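Local coordinates for 2-methyl-aconitate isomerase (Shewanella oneidensis, PDB 5K87), which catalyses the cis-trans isomerisation of 2-methyl-aconitate in the 2-methylcitrate cycle of propionate breakdown, by base-catalysed proton abstraction and rotation about a carbon-carbon bond, at residues 240-246 with 317-321. The protein carries 1 engineered substitution. Numbering follows the deposited sequence.
Sequences ELQDDIN and KLHHA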
loop_
_atom_site.group_PDB
_atom_site.type_symbol
_atom_site.label_atom_id
_atom_site.label_comp_id
_atom_site.label_asym_id
_atom_site.label_seq_id
_atom_site.Cartn_x
_atom_site.Cartn_y
_atom_site.Cartn_z
ATOM N N GLU A 240 -20.373 1.053 -10.845
ATOM C CA GLU A 240 -19.900 0.481 -9.590
ATOM C C GLU A 240 -18.509 0.973 -9.209
ATOM O O GLU A 240 -17.649 1.219 -10.070
ATOM C CB GLU A 240 -19.900 -1.045 -9.660
ATOM C CG GLU A 240 -21.287 -1.681 -9.602
ATOM C CD GLU A 240 -22.087 -1.529 -10.884
ATOM O OE1 GLU A 240 -21.492 -1.294 -11.958
ATOM O OE2 GLU A 240 -23.330 -1.662 -10.817
ATOM N N LEU A 241 -18.301 1.113 -7.907
ATOM C CA LEU A 241 -16.992 1.428 -7.340
ATOM C C LEU A 241 -16.431 0.192 -6.640
ATOM O O LEU A 241 -17.128 -0.809 -6.496
ATOM C CB LEU A 241 -17.112 2.599 -6.371
ATOM C CG LEU A 241 -17.648 3.886 -7.000
ATOM C CD1 LEU A 241 -17.680 5.006 -5.969
ATOM C CD2 LEU A 241 -16.809 4.273 -8.208
ATOM N N GLN A 242 -15.177 0.254 -6.201
ATOM C CA GLN A 242 -14.549 -0.926 -5.617
ATOM C C GLN A 242 -15.350 -1.515 -4.462
ATOM O O GLN A 242 -15.466 -2.734 -4.356
ATOM C CB GLN A 242 -13.129 -0.632 -5.163
ATOM C CG GLN A 242 -12.149 -0.499 -6.300
ATOM C CD GLN A 242 -10.747 -0.383 -5.786
ATOM O OE1 GLN A 242 -10.471 0.433 -4.906
ATOM N NE2 GLN A 242 -9.861 -1.229 -6.284
ATOM N N ASP A 243 -15.919 -0.662 -3.615
ATOM C CA ASP A 243 -16.645 -1.149 -2.437
ATOM C C ASP A 243 -17.931 -1.898 -2.787
ATOM O O ASP A 243 -18.484 -2.610 -1.945
ATOM C CB ASP A 243 -16.944 -0.014 -1.456
ATOM C CG ASP A 243 -15.690 0.542 -0.805
ATOM O OD1 ASP A 243 -14.677 -0.187 -0.734
ATOM O OD2 ASP A 243 -15.719 1.711 -0.361
ATOM N N ASP A 244 -18.404 -1.748 -4.020
ATOM C CA ASP A 244 -19.591 -2.465 -4.470
ATOM C C ASP A 244 -19.279 -3.907 -4.836
ATOM O O ASP A 244 -20.187 -4.742 -4.909
ATOM C CB ASP A 244 -20.213 -1.769 -5.675
ATOM C CG ASP A 244 -20.734 -0.392 -5.345
ATOM O OD1 ASP A 244 -21.358 -0.224 -4.273
ATOM O OD2 ASP A 244 -20.520 0.528 -6.158
ATOM N N ILE A 245 -18.007 -4.205 -5.081
ATOM C CA ILE A 245 -17.622 -5.521 -5.596
ATOM C C ILE A 245 -16.568 -6.232 -4.750
ATOM O O ILE A 245 -16.644 -7.447 -4.548
ATOM C CB ILE A 245 -17.189 -5.428 -7.089
ATOM C CG1 ILE A 245 -18.426 -5.139 -7.955
ATOM C CG2 ILE A 245 -16.492 -6.699 -7.558
ATOM C CD1 ILE A 245 -18.142 -4.881 -9.422
ATOM N N ASN A 246 -15.602 -5.486 -4.228
ATOM C CA ASN A 246 -14.419 -6.124 -3.660
ATOM C C ASN A 246 -14.601 -6.762 -2.289
ATOM O O ASN A 246 -13.739 -7.515 -1.849
ATOM C CB ASN A 246 -13.211 -5.197 -3.718
ATOM C CG ASN A 246 -12.694 -5.043 -5.126
ATOM O OD1 ASN A 246 -13.088 -5.794 -6.017
ATOM N ND2 ASN A 246 -11.807 -4.074 -5.341
ATOM N N LYS A 317 -9.750 -8.718 -8.314
ATOM C CA LYS A 317 -10.404 -7.582 -7.678
ATOM C C LYS A 317 -10.776 -6.552 -8.720
ATOM O O LYS A 317 -10.078 -6.410 -9.717
ATOM C CB LYS A 317 -9.462 -6.926 -6.666
ATOM C CG LYS A 317 -9.145 -7.787 -5.450
ATOM C CD LYS A 317 -10.336 -7.870 -4.519
ATOM C CE LYS A 317 -10.085 -8.873 -3.399
ATOM N NZ LYS A 317 -8.907 -8.484 -2.573
ATOM N N LEU A 318 -11.865 -5.825 -8.495
ATOM C CA LEU A 318 -12.161 -4.667 -9.323
ATOM C C LEU A 318 -11.014 -3.664 -9.214
ATOM O O LEU A 318 -10.619 -3.271 -8.113
ATOM C CB LEU A 318 -13.476 -4.008 -8.895
ATOM C CG LEU A 318 -13.947 -2.940 -9.880
ATOM C CD1 LEU A 318 -14.543 -3.608 -11.114
ATOM C CD2 LEU A 318 -14.953 -1.990 -9.243
ATOM N N HIS A 319 -10.491 -3.260 -10.362
ATOM C CA HIS A 319 -9.382 -2.329 -10.440
ATOM C C HIS A 319 -9.832 -0.919 -10.075
ATOM O O HIS A 319 -10.934 -0.493 -10.418
ATOM C CB HIS A 319 -8.800 -2.373 -11.852
ATOM C CG HIS A 319 -7.492 -1.674 -12.000
ATOM N ND1 HIS A 319 -7.398 -0.310 -12.219
ATOM C CD2 HIS A 319 -6.220 -2.137 -11.999
ATOM C CE1 HIS A 319 -6.133 0.027 -12.328
ATOM N NE2 HIS A 319 -5.390 -1.065 -12.192
ATOM N N HIS A 320 -8.956 -0.183 -9.393
ATOM C CA HIS A 320 -9.311 1.127 -8.857
ATOM C C HIS A 320 -9.497 2.185 -9.940
ATOM O O HIS A 320 -10.142 3.212 -9.712
ATOM C CB HIS A 320 -8.265 1.582 -7.834
ATOM C CG HIS A 320 -6.961 2.009 -8.436
ATOM N ND1 HIS A 320 -6.544 3.322 -8.434
ATOM C CD2 HIS A 320 -5.979 1.303 -9.050
ATOM C CE1 HIS A 320 -5.361 3.406 -9.015
ATOM N NE2 HIS A 320 -4.996 2.198 -9.403
ATOM N N ALA A 321 -8.928 1.946 -11.116
ATOM C CA ALA A 321 -9.016 2.905 -12.214
ATOM C C ALA A 321 -9.157 2.092 -13.499
ATOM O O ALA A 321 -10.168 1.422 -13.684
ATOM C CB ALA A 321 -7.800 3.823 -12.226
#
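The side-chain amide of N246 pairs with the N-H and C=O of one residue, L318. N246 OD1 takes the proton of L318 N at 2.8 Å, on a lone pair in the carbonyl plane. N246 ND2 gives a nearly straight bond to L318 O at 3.1 Å. This two-bond side-chain-to-backbone pairing fixes the rotation of the amide and ties the 240-246 turn to strand 317-318. L318 O takes a second bond from Q242 NE2, 2.8 Å away; the Q242 chain reaches it by running extended beyond CG (chi2 -173°). With an alanine here in place of N246, L318 N is likely to lose this acceptor and L318 O one of its two amide donors.

The tight part is where the two amides meet the L318 backbone, with L318 CB 3.4 Å from N246 OD1. The L318 side chain heads into the turn, and L318 CD1 makes an ordinary apolar contact with I245 CD1 at 4.2 Å. The K317 side is looser and exposed: K317 CD rests against N246 CG at 3.7 Å.

H319, a substrate-binding residue, follows directly on L318, and its NE2 hydrogen-bonds a bound malonate. Q242 OE1 is hydrogen-bonded to NZ of K61 of the second subunit. F286 of strand 283-288 packs on L318 and I245. L252 of helix 249-266 touches I245, N246 and K317, while strand 317-318 pairs antiparallel with 308-314.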